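Long-range contacts in RagB/SusD domain protein (PDB 5J90), which binds chitin, probably at the cell surface as the SusD-like lipoprotein of a polysaccharide utilization locus that handles this insoluble polymer: residues 79-84 with 463-468; 115-120 with 166-171; 130-135 with 435-440; 180-185 with 194-199. All coordinates share one frame; numbering follows the deposited sequence.

Interaction 1 of 4, residues 79-84 with 463-468; sequences YALLDN and FGVRRI
A single water joins Tyr79 to Val465: the backbone N of Val465 donates to it over 2.9 Å, and Tyr79 OH completes the bridge with a 3.1 Å bond to the same molecule. The phenol reaches this spot because its CG lies beside the backbone N and anti to the carbonyl carbon (chi1 -61°), which lays the ring along the 463-468 loop. One methyl of Val465 then does most of the touching, with CG2 3.5 Å from CD1 of the Tyr79 ring and meeting it obliquely. Further out, Tyr79 OH stands 3.6 Å from Gly464 CA. Glycine suits that place twice over, since the backbone has a positive phi of 67° and a beta carbon would press against the tyrosine hydroxyl. Two residues on from Tyr79, Leu81 packs its CD2 4.4 Å from Val465 CG2 while its other methyl, CD1, lies 3.7 Å from Arg467 O and also nears Ile468 CA. Trp60 of helix 57-60 touches Leu81, Val465 and Ile468, so the lead-in to helix 83-108 and the late loop share one apolar cluster within the largely helical SusD fold. The arginines of the loop turn elsewhere, Arg466 to a salt bridge with Asp502 and Arg467 to one with Asp493. Arg466 also braces its own loop, NH1 donating to Phe463 O over 2.9 Å with the oxygen in the guanidinium plane. Chemically, cohesion here rests on branched aliphatic and aromatic surfaces with one water-mediated polar link, and it comes at a price: Arg467 O is buried beneath a leucine methyl without a hydrogen-bond partner.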
# COMPACT_ATOMS: atom_id res chain seq x y z
N TYR A 79 12.18 17.28 6.63
CA TYR A 79 11.35 16.12 6.96
C TYR A 79 11.07 15.97 8.46
O TYR A 79 10.73 14.88 8.93
CB TYR A 79 11.92 14.83 6.38
CG TYR A 79 12.02 14.80 4.86
CD1 TYR A 79 11.44 15.79 4.07
CD2 TYR A 79 12.71 13.78 4.21
CE1 TYR A 79 11.54 15.76 2.67
CE2 TYR A 79 12.80 13.73 2.82
CZ TYR A 79 12.22 14.72 2.06
OH TYR A 79 12.31 14.69 0.69
N ALA A 80 11.20 17.07 9.20
CA ALA A 80 10.66 17.16 10.55
C ALA A 80 9.33 17.89 10.42
O ALA A 80 9.28 19.13 10.43
CB ALA A 80 11.63 17.92 11.48
N LEU A 81 8.25 17.14 10.27
CA LEU A 81 6.96 17.77 10.01
C LEU A 81 6.53 18.60 11.21
O LEU A 81 6.55 18.11 12.35
CB LEU A 81 5.89 16.74 9.65
CG LEU A 81 6.17 15.89 8.40
CD1 LEU A 81 4.95 15.04 8.06
CD2 LEU A 81 6.57 16.76 7.22
N LEU A 82 6.16 19.85 10.96
CA LEU A 82 5.84 20.78 12.04
C LEU A 82 4.33 20.95 12.20
O LEU A 82 3.67 21.53 11.33
CB LEU A 82 6.52 22.14 11.82
CG LEU A 82 8.05 22.11 11.75
CD1 LEU A 82 8.62 23.52 11.62
CD2 LEU A 82 8.67 21.40 12.97
N ASP A 83 3.80 20.42 13.29
CA ASP A 83 2.35 20.45 13.51
C ASP A 83 1.80 21.87 13.56
O ASP A 83 0.66 22.11 13.16
CB ASP A 83 1.97 19.72 14.80
CG ASP A 83 2.17 18.21 14.71
OD1 ASP A 83 2.70 17.69 13.70
OD2 ASP A 83 1.80 17.52 15.69
N ASN A 84 2.61 22.80 14.04
CA ASN A 84 2.19 24.20 14.13
C ASN A 84 2.06 24.86 12.75
O ASN A 84 1.34 25.83 12.58
CB ASN A 84 3.12 25.01 15.04
CG ASN A 84 4.59 24.81 14.71
OD1 ASN A 84 5.09 23.69 14.65
ND2 ASN A 84 5.31 25.92 14.51
N PHE A 463 12.29 8.22 -0.65
CA PHE A 463 10.90 8.43 -1.08
C PHE A 463 10.27 9.71 -0.56
O PHE A 463 9.23 10.13 -1.06
CB PHE A 463 10.06 7.19 -0.76
CG PHE A 463 10.54 5.98 -1.49
CD1 PHE A 463 10.20 5.79 -2.81
CD2 PHE A 463 11.39 5.08 -0.88
CE1 PHE A 463 10.67 4.69 -3.52
CE2 PHE A 463 11.87 3.98 -1.58
CZ PHE A 463 11.50 3.80 -2.90
N GLY A 464 10.91 10.32 0.42
CA GLY A 464 10.43 11.60 0.92
C GLY A 464 9.09 11.54 1.61
O GLY A 464 8.62 10.48 2.05
N VAL A 465 8.45 12.71 1.71
CA VAL A 465 7.21 12.82 2.47
C VAL A 465 6.06 12.22 1.67
O VAL A 465 5.78 12.64 0.54
CB VAL A 465 6.90 14.29 2.81
CG1 VAL A 465 5.64 14.37 3.66
CG2 VAL A 465 8.09 14.95 3.52
N ARG A 466 5.39 11.23 2.26
CA ARG A 466 4.28 10.56 1.58
C ARG A 466 2.93 11.12 2.01
O ARG A 466 1.94 10.98 1.29
CB ARG A 466 4.33 9.04 1.77
CG ARG A 466 5.69 8.41 1.47
CD ARG A 466 6.29 8.80 0.12
NE ARG A 466 5.57 8.22 -1.02
CZ ARG A 466 6.05 8.18 -2.26
NH1 ARG A 466 7.25 8.66 -2.55
NH2 ARG A 466 5.33 7.63 -3.23
N ARG A 467 2.87 11.75 3.19
CA ARG A 467 1.64 12.35 3.69
C ARG A 467 1.97 13.27 4.85
O ARG A 467 3.10 13.27 5.33
CB ARG A 467 0.65 11.27 4.17
CG ARG A 467 1.14 10.53 5.42
CD ARG A 467 0.14 9.49 5.89
NE ARG A 467 -1.05 10.07 6.54
CZ ARG A 467 -1.15 10.33 7.84
NH1 ARG A 467 -0.11 10.13 8.66
NH2 ARG A 467 -2.29 10.78 8.33
N ILE A 468 0.97 14.02 5.30
CA ILE A 468 1.10 14.78 6.54
C ILE A 468 0.27 14.10 7.62
O ILE A 468 -0.80 13.54 7.36
CB ILE A 468 0.71 16.27 6.33
CG1 ILE A 468 1.64 16.88 5.28
CG2 ILE A 468 0.77 17.05 7.65
CD1 ILE A 468 1.36 18.35 4.97
O HOH W 1 9.32 14.92 0.12

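Interaction 2 of 4, residues 115-120 with 166-171; sequences FYALSL and DTAVAE
The Tyr116 ring carries Leu120 CD1 on one face, 3.7 Å above its plane and displaced toward the rim, while Thr167 from the facing helix comes at it obliquely, CG2 lying 4.2 Å from CE2 of Tyr116. That threonine methyl is shared, because Leu120 CD1 also sits 3.9 Å from Thr167 CG2. Thr167 can present carbon here since OG1 lies beside its backbone N (chi1 -63°), which leaves CG2 anti to that N, while OG1 bonds Ala163 O one turn earlier in its own helix. At Ala117 and Ala168 the backbones come very close. Helices 113-134 and 154-177 are successive in the chain and run roughly antiparallel, at 138° with a closest axis approach of 8.4 Å, a pairing consistent with the TPR-like helical architecture to which SusD proteins are assigned. The small alanines suit so short a gap: Ala168 CB rests 3.4 Å from Ala117 O. Ala117 CB in turn meets Glu171 through CB and CG, both 4.1 Å away. Glu171 gives only its aliphatic base to the interface; the chain bends at chi2 (67°), and its carboxylate forms salt bridges with Lys174 and Arg175. On the first helix, Tyr116 O accepts from both Leu120 N and the hydroxyl of Ser119, whose OG donates over 2.7 Å and so folds a buried polar group back onto its own backbone.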
# COMPACT_ATOMS: atom_id res chain seq x y z
N PHE A 115 -27.05 25.31 -8.23
CA PHE A 115 -26.09 25.76 -7.24
C PHE A 115 -25.51 24.58 -6.45
O PHE A 115 -24.33 24.59 -6.10
CB PHE A 115 -26.70 26.80 -6.30
CG PHE A 115 -27.03 28.10 -6.98
CD1 PHE A 115 -26.02 28.96 -7.38
CD2 PHE A 115 -28.35 28.47 -7.21
CE1 PHE A 115 -26.32 30.16 -8.01
CE2 PHE A 115 -28.65 29.66 -7.84
CZ PHE A 115 -27.64 30.51 -8.24
N TYR A 116 -26.34 23.59 -6.17
CA TYR A 116 -25.86 22.37 -5.52
C TYR A 116 -24.78 21.71 -6.38
O TYR A 116 -23.71 21.37 -5.89
CB TYR A 116 -27.02 21.41 -5.26
CG TYR A 116 -26.62 20.06 -4.69
CD1 TYR A 116 -25.76 19.97 -3.60
CD2 TYR A 116 -27.13 18.89 -5.23
CE1 TYR A 116 -25.41 18.73 -3.07
CE2 TYR A 116 -26.78 17.65 -4.70
CZ TYR A 116 -25.92 17.58 -3.63
OH TYR A 116 -25.57 16.35 -3.11
N ALA A 117 -25.07 21.53 -7.66
CA ALA A 117 -24.09 20.94 -8.58
C ALA A 117 -22.77 21.70 -8.59
O ALA A 117 -21.69 21.10 -8.51
CB ALA A 117 -24.68 20.89 -9.99
N LEU A 118 -22.83 23.03 -8.69
CA LEU A 118 -21.62 23.82 -8.73
C LEU A 118 -20.84 23.69 -7.42
O LEU A 118 -19.61 23.61 -7.42
CB LEU A 118 -21.93 25.29 -9.05
CG LEU A 118 -22.43 25.47 -10.49
CD1 LEU A 118 -23.19 26.78 -10.65
CD2 LEU A 118 -21.27 25.41 -11.47
N SER A 119 -21.57 23.63 -6.30
CA SER A 119 -20.91 23.47 -5.00
C SER A 119 -20.18 22.13 -4.91
O SER A 119 -19.11 22.06 -4.31
CB SER A 119 -21.90 23.63 -3.82
OG SER A 119 -22.71 22.48 -3.63
N LEU A 120 -20.74 21.09 -5.53
CA LEU A 120 -20.10 19.77 -5.53
C LEU A 120 -18.78 19.78 -6.30
O LEU A 120 -17.79 19.18 -5.87
CB LEU A 120 -21.03 18.70 -6.09
CG LEU A 120 -22.23 18.31 -5.22
CD1 LEU A 120 -23.11 17.33 -5.96
CD2 LEU A 120 -21.74 17.73 -3.89
N ASP A 166 -20.49 12.80 -10.72
CA ASP A 166 -21.59 12.25 -11.52
C ASP A 166 -22.85 13.10 -11.36
O ASP A 166 -23.50 13.46 -12.34
CB ASP A 166 -21.94 10.81 -11.12
CG ASP A 166 -20.87 9.80 -11.51
OD1 ASP A 166 -20.06 10.08 -12.42
OD2 ASP A 166 -20.88 8.71 -10.88
N THR A 167 -23.20 13.40 -10.11
CA THR A 167 -24.39 14.19 -9.81
C THR A 167 -24.31 15.58 -10.44
O THR A 167 -25.25 16.03 -11.12
CB THR A 167 -24.57 14.32 -8.30
OG1 THR A 167 -24.80 13.01 -7.74
CG2 THR A 167 -25.76 15.22 -7.96
N ALA A 168 -23.18 16.25 -10.26
CA ALA A 168 -22.99 17.60 -10.81
C ALA A 168 -23.05 17.63 -12.33
O ALA A 168 -23.70 18.50 -12.93
CB ALA A 168 -21.68 18.18 -10.32
N VAL A 169 -22.35 16.70 -12.97
CA VAL A 169 -22.32 16.64 -14.43
C VAL A 169 -23.71 16.37 -15.01
O VAL A 169 -24.11 17.01 -15.99
CB VAL A 169 -21.30 15.58 -14.92
CG1 VAL A 169 -21.51 15.28 -16.40
CG2 VAL A 169 -19.88 16.07 -14.68
N ALA A 170 -24.46 15.45 -14.41
CA ALA A 170 -25.80 15.14 -14.91
C ALA A 170 -26.72 16.35 -14.77
O ALA A 170 -27.46 16.68 -15.70
CB ALA A 170 -26.37 13.95 -14.18
N GLU A 171 -26.67 17.02 -13.63
CA GLU A 171 -27.56 18.15 -13.36
C GLU A 171 -27.28 19.31 -14.31
O GLU A 171 -28.21 19.86 -14.92
CB GLU A 171 -27.44 18.61 -11.90
CG GLU A 171 -28.31 19.81 -11.56
CD GLU A 171 -29.80 19.50 -11.62
OE1 GLU A 171 -30.18 18.36 -11.28
OE2 GLU A 171 -30.58 20.40 -12.00

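Interaction 3 of 4, residues 130-135 with 435-440; sequences MTDTFG and AWSDYR
Asp132 meets the facing helix with both its side chain and its backbone. Its CB lies 3.8 Å from Ser437 OG, and a water spans the two residues, donating to Asp132 OD2 over 2.8 Å and bonding Ser437 OG as well. The buried carboxylate has further partners in Arg213, which pairs with OD2, and in Tyr158 and Trp501, which bond OD1. Asp132 O is gripped end-on by Arg440: NH1 at 2.8 Å approaches nearly along the C=O axis, NH2 at 2.9 Å comes from well above the carbonyl plane, and the oxygen stays in the guanidinium plane for both. Thr133 OG1 bonds Arg129 O one turn back and merely packs at the edge of the Trp436 indole, 3.9 Å from CZ3, the two side chains crossing at about a right angle. One face of that indole is covered by the guanidinium, Arg440 NE lying 3.3 Å above the ring plane, over its centre, an orientation reached by a bend at chi3 (-72°). Gly135 is the first residue past the helix; at its backbone angles (phi 93°) a beta carbon would jam against the preceding carbonyl O. Its own carbonyl accepts from Thr131 OG1. With a leucine in place of Arg440, Asp132 O would probably be left without its two donors and Arg466 O without the NH1 bond it receives. Lying in the helix's last turn, the Asp132 carbonyl is a natural target for a cation, and the guanidinium probably offsets partial negative charge at this buried helix end.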
# COMPACT_ATOMS: atom_id res chain seq x y z
N MET A 130 -7.19 17.80 0.16
CA MET A 130 -7.17 17.42 1.57
C MET A 130 -6.88 15.93 1.76
O MET A 130 -5.98 15.56 2.52
CB MET A 130 -8.49 17.80 2.23
CG MET A 130 -8.47 17.71 3.76
SD MET A 130 -7.54 19.06 4.56
CE MET A 130 -8.60 20.46 4.19
N THR A 131 -7.63 15.07 1.08
CA THR A 131 -7.36 13.64 1.24
C THR A 131 -6.02 13.23 0.63
O THR A 131 -5.33 12.36 1.17
CB THR A 131 -8.51 12.75 0.74
OG1 THR A 131 -8.15 11.37 0.91
CG2 THR A 131 -8.79 12.96 -0.74
N ASP A 132 -5.61 13.89 -0.44
CA ASP A 132 -4.30 13.60 -1.01
C ASP A 132 -3.16 13.96 -0.07
O ASP A 132 -2.06 13.42 -0.19
CB ASP A 132 -4.13 14.30 -2.35
CG ASP A 132 -4.96 13.67 -3.45
OD1 ASP A 132 -5.54 12.58 -3.25
OD2 ASP A 132 -5.02 14.29 -4.53
N THR A 133 -3.42 14.85 0.88
CA THR A 133 -2.42 15.27 1.86
C THR A 133 -2.40 14.37 3.10
O THR A 133 -1.33 13.98 3.55
CB THR A 133 -2.65 16.75 2.25
OG1 THR A 133 -2.47 17.56 1.08
CG2 THR A 133 -1.68 17.20 3.31
N PHE A 134 -3.58 14.03 3.62
CA PHE A 134 -3.68 13.32 4.90
C PHE A 134 -4.03 11.84 4.80
O PHE A 134 -3.73 11.07 5.73
CB PHE A 134 -4.70 14.03 5.81
CG PHE A 134 -4.28 15.40 6.25
CD1 PHE A 134 -3.37 15.56 7.29
CD2 PHE A 134 -4.76 16.54 5.60
CE1 PHE A 134 -2.95 16.82 7.67
CE2 PHE A 134 -4.33 17.80 5.97
CZ PHE A 134 -3.43 17.94 7.01
N GLY A 135 -4.68 11.44 3.71
CA GLY A 135 -5.23 10.09 3.59
C GLY A 135 -6.68 10.08 4.05
O GLY A 135 -7.52 10.75 3.45
N ALA A 435 1.65 18.51 -8.37
CA ALA A 435 2.97 17.98 -8.72
C ALA A 435 3.48 16.99 -7.67
O ALA A 435 4.07 15.97 -8.02
CB ALA A 435 3.98 19.12 -8.93
N TRP A 436 3.26 17.31 -6.39
CA TRP A 436 3.63 16.41 -5.29
C TRP A 436 2.85 15.10 -5.35
O TRP A 436 3.41 14.02 -5.17
CB TRP A 436 3.43 17.11 -3.93
CG TRP A 436 3.70 16.28 -2.71
CD1 TRP A 436 4.79 15.49 -2.46
CD2 TRP A 436 2.87 16.18 -1.55
NE1 TRP A 436 4.68 14.90 -1.22
CE2 TRP A 436 3.51 15.31 -0.64
CE3 TRP A 436 1.64 16.76 -1.19
CZ2 TRP A 436 2.95 14.99 0.60
CZ3 TRP A 436 1.09 16.44 0.05
CH2 TRP A 436 1.74 15.56 0.93
N SER A 437 1.55 15.19 -5.63
CA SER A 437 0.76 13.96 -5.77
C SER A 437 1.22 13.11 -6.95
O SER A 437 1.38 11.90 -6.83
CB SER A 437 -0.73 14.31 -5.87
OG SER A 437 -1.15 14.90 -4.65
N ASP A 438 1.46 13.74 -8.10
CA ASP A 438 1.94 13.01 -9.27
C ASP A 438 3.33 12.41 -9.03
O ASP A 438 3.62 11.30 -9.50
CB ASP A 438 1.98 13.96 -10.47
CG ASP A 438 1.23 13.45 -11.68
OD1 ASP A 438 0.43 12.48 -11.59
OD2 ASP A 438 1.44 14.04 -12.75
N TYR A 439 4.19 13.11 -8.29
CA TYR A 439 5.51 12.61 -7.98
C TYR A 439 5.41 11.39 -7.07
O TYR A 439 6.12 10.40 -7.26
CB TYR A 439 6.39 13.68 -7.32
CG TYR A 439 7.71 13.09 -6.85
CD1 TYR A 439 8.77 12.92 -7.72
CD2 TYR A 439 7.87 12.67 -5.53
CE1 TYR A 439 9.96 12.36 -7.30
CE2 TYR A 439 9.05 12.11 -5.09
CZ TYR A 439 10.10 11.96 -5.98
OH TYR A 439 11.29 11.41 -5.55
N ARG A 440 4.55 11.47 -6.07
CA ARG A 440 4.36 10.30 -5.20
C ARG A 440 3.89 9.10 -6.02
O ARG A 440 4.42 7.99 -5.87
CB ARG A 440 3.40 10.64 -4.06
CG ARG A 440 4.02 11.51 -2.97
CD ARG A 440 3.02 11.88 -1.87
NE ARG A 440 2.02 12.84 -2.35
CZ ARG A 440 0.86 13.05 -1.74
NH1 ARG A 440 0.54 12.36 -0.65
NH2 ARG A 440 0.01 13.94 -2.22
O HOH W 2 -3.42 16.54 -4.53

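Interaction 4 of 4, residues 180-185 with 194-199; sequences EASTFE and GKYESW
Glu185 and Gly194 bring their backbones to within 3.7 Å, CA to CA, where the loop leaving helix 154-177 returns on itself just ahead of helix 196-213, the two helices of a hairpin in this SusD fold. Gly194 has a positive phi (83°), and a beta carbon there would collide with Glu185 N, so glycine alone fits comfortably. Facing it, Ser182 forms an ST turn: its OG accepts from Phe184 N and itself donates to Gly194 O over 2.6 Å, tying the turn to the pre-helical residue. The serine can serve both partners because OG stands anti to the backbone N (chi1 175°). Its CB meanwhile covers one face of the Tyr196 ring in a CH-pi contact, 4.2 Å from the ring centroid. The Tyr196 hydroxyl works at the far end, OH accepting from Thr183 N over 3.2 Å in a nearly straight bond and donating to a water 2.7 Å away. That water passes its own hydrogens to Ala181 O and Glu180 OE2, and the Glu180 carboxylate also pairs with Arg175. A phenylalanine at Tyr196 would probably leave Thr183 N without its acceptor and the water without its donor. Deeper in, Phe184 turns its edge to the face of Trp199, whose NE1 bonds Asp188, in an offset edge-to-face pair with planes at 79°, and Phe184 CE2 comes to 3.8 Å from Trp199 CZ2.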
# COMPACT_ATOMS: atom_id res chain seq x y z
N GLU A 180 -31.32 26.29 -20.72
CA GLU A 180 -31.60 27.12 -19.55
C GLU A 180 -30.46 28.11 -19.30
O GLU A 180 -29.31 27.71 -19.13
CB GLU A 180 -31.80 26.23 -18.32
CG GLU A 180 -32.15 26.98 -17.06
CD GLU A 180 -32.28 26.06 -15.87
OE1 GLU A 180 -33.15 25.16 -15.91
OE2 GLU A 180 -31.52 26.23 -14.90
N ALA A 181 -30.78 29.40 -19.28
CA ALA A 181 -29.77 30.43 -19.05
C ALA A 181 -29.13 30.30 -17.67
O ALA A 181 -29.81 29.99 -16.69
CB ALA A 181 -30.37 31.82 -19.24
N SER A 182 -27.83 30.55 -17.61
CA SER A 182 -27.10 30.49 -16.34
C SER A 182 -27.56 31.55 -15.35
O SER A 182 -27.86 32.68 -15.73
CB SER A 182 -25.60 30.64 -16.57
OG SER A 182 -24.92 30.69 -15.31
N THR A 183 -27.58 31.18 -14.08
CA THR A 183 -27.84 32.13 -13.01
C THR A 183 -26.62 32.25 -12.10
O THR A 183 -26.74 32.62 -10.93
CB THR A 183 -29.07 31.72 -12.18
OG1 THR A 183 -28.97 30.35 -11.78
CG2 THR A 183 -30.35 31.91 -13.00
N PHE A 184 -25.44 31.97 -12.66
CA PHE A 184 -24.21 31.90 -11.86
C PHE A 184 -23.14 32.94 -12.20
O PHE A 184 -22.15 33.06 -11.49
CB PHE A 184 -23.62 30.48 -11.97
CG PHE A 184 -22.56 30.15 -10.93
CD1 PHE A 184 -22.86 30.18 -9.57
CD2 PHE A 184 -21.28 29.79 -11.32
CE1 PHE A 184 -21.89 29.85 -8.62
CE2 PHE A 184 -20.31 29.47 -10.37
CZ PHE A 184 -20.61 29.51 -9.03
N GLU A 185 -23.33 33.71 -13.27
CA GLU A 185 -22.25 34.60 -13.70
C GLU A 185 -21.79 35.59 -12.62
O GLU A 185 -20.59 35.76 -12.40
CB GLU A 185 -22.59 35.36 -15.00
CG GLU A 185 -21.44 36.26 -15.44
CD GLU A 185 -21.60 36.86 -16.82
OE1 GLU A 185 -22.66 36.65 -17.45
OE2 GLU A 185 -20.66 37.54 -17.26
N GLY A 194 -19.84 31.96 -15.38
CA GLY A 194 -21.14 31.35 -15.19
C GLY A 194 -21.53 30.28 -16.19
O GLY A 194 -22.59 29.68 -16.05
N LYS A 195 -20.68 30.02 -17.18
CA LYS A 195 -21.03 29.06 -18.24
C LYS A 195 -21.03 27.61 -17.74
O LYS A 195 -19.97 27.05 -17.43
CB LYS A 195 -20.07 29.20 -19.42
CG LYS A 195 -20.50 28.45 -20.67
CD LYS A 195 -19.56 28.73 -21.83
CE LYS A 195 -20.12 28.15 -23.13
NZ LYS A 195 -19.11 28.20 -24.23
N TYR A 196 -22.21 27.00 -17.69
CA TYR A 196 -22.34 25.65 -17.16
C TYR A 196 -21.49 24.64 -17.95
O TYR A 196 -20.91 23.73 -17.36
CB TYR A 196 -23.80 25.19 -17.17
CG TYR A 196 -24.72 25.95 -16.24
CD1 TYR A 196 -24.24 26.66 -15.15
CD2 TYR A 196 -26.10 25.93 -16.46
CE1 TYR A 196 -25.12 27.35 -14.30
CE2 TYR A 196 -26.97 26.62 -15.63
CZ TYR A 196 -26.48 27.32 -14.55
OH TYR A 196 -27.37 28.00 -13.73
N GLU A 197 -21.44 24.79 -19.26
CA GLU A 197 -20.68 23.86 -20.10
C GLU A 197 -19.20 23.84 -19.71
O GLU A 197 -18.59 22.76 -19.69
CB GLU A 197 -20.86 24.22 -21.58
CG GLU A 197 -20.14 23.30 -22.53
CD GLU A 197 -20.29 23.71 -23.98
OE1 GLU A 197 -21.25 24.45 -24.29
OE2 GLU A 197 -19.45 23.30 -24.80
N SER A 198 -18.63 25.00 -19.38
CA SER A 198 -17.23 25.06 -18.98
C SER A 198 -17.02 24.43 -17.60
O SER A 198 -15.99 23.80 -17.35
CB SER A 198 -16.74 26.50 -18.97
OG SER A 198 -16.79 27.02 -20.29
N TRP A 199 -18.00 24.59 -16.72
CA TRP A 199 -17.96 23.93 -15.42
C TRP A 199 -18.03 22.40 -15.57
O TRP A 199 -17.34 21.67 -14.86
CB TRP A 199 -19.06 24.48 -14.52
CG TRP A 199 -18.63 25.74 -13.81
CD1 TRP A 199 -18.82 27.03 -14.23
CD2 TRP A 199 -17.92 25.81 -12.57
NE1 TRP A 199 -18.28 27.90 -13.31
CE2 TRP A 199 -17.71 27.18 -12.29
CE3 TRP A 199 -17.43 24.86 -11.67
CZ2 TRP A 199 -17.04 27.61 -11.15
CZ3 TRP A 199 -16.77 25.29 -10.54
CH2 TRP A 199 -16.58 26.66 -10.29
O HOH W 3 -29.90 28.31 -14.54

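Helix 113-134 runs through the set: its early turns serve interaction 2 and its C-terminal end interaction 3, with centres 24 Å apart. Interactions 2 and 4 follow in series along the chain and touch, Leu118 packing on both Phe184 and Trp199, so helices 113-134, 154-177 and 196-213 form one continuous bundle there. Interaction 1 closes the longest chain loop, enclosing the other three; it touches interaction 3, where Ile468 N bonds Thr133 O and Ile468 O packs on Phe134 CD1. Interactions 1 and 4 lie about 40 Å apart, centre to centre, on opposite sides of the chain's centre. The C-terminal part of the protein is thereby fastened to the start of helix 83-108 and the C-terminal end of helix 113-134.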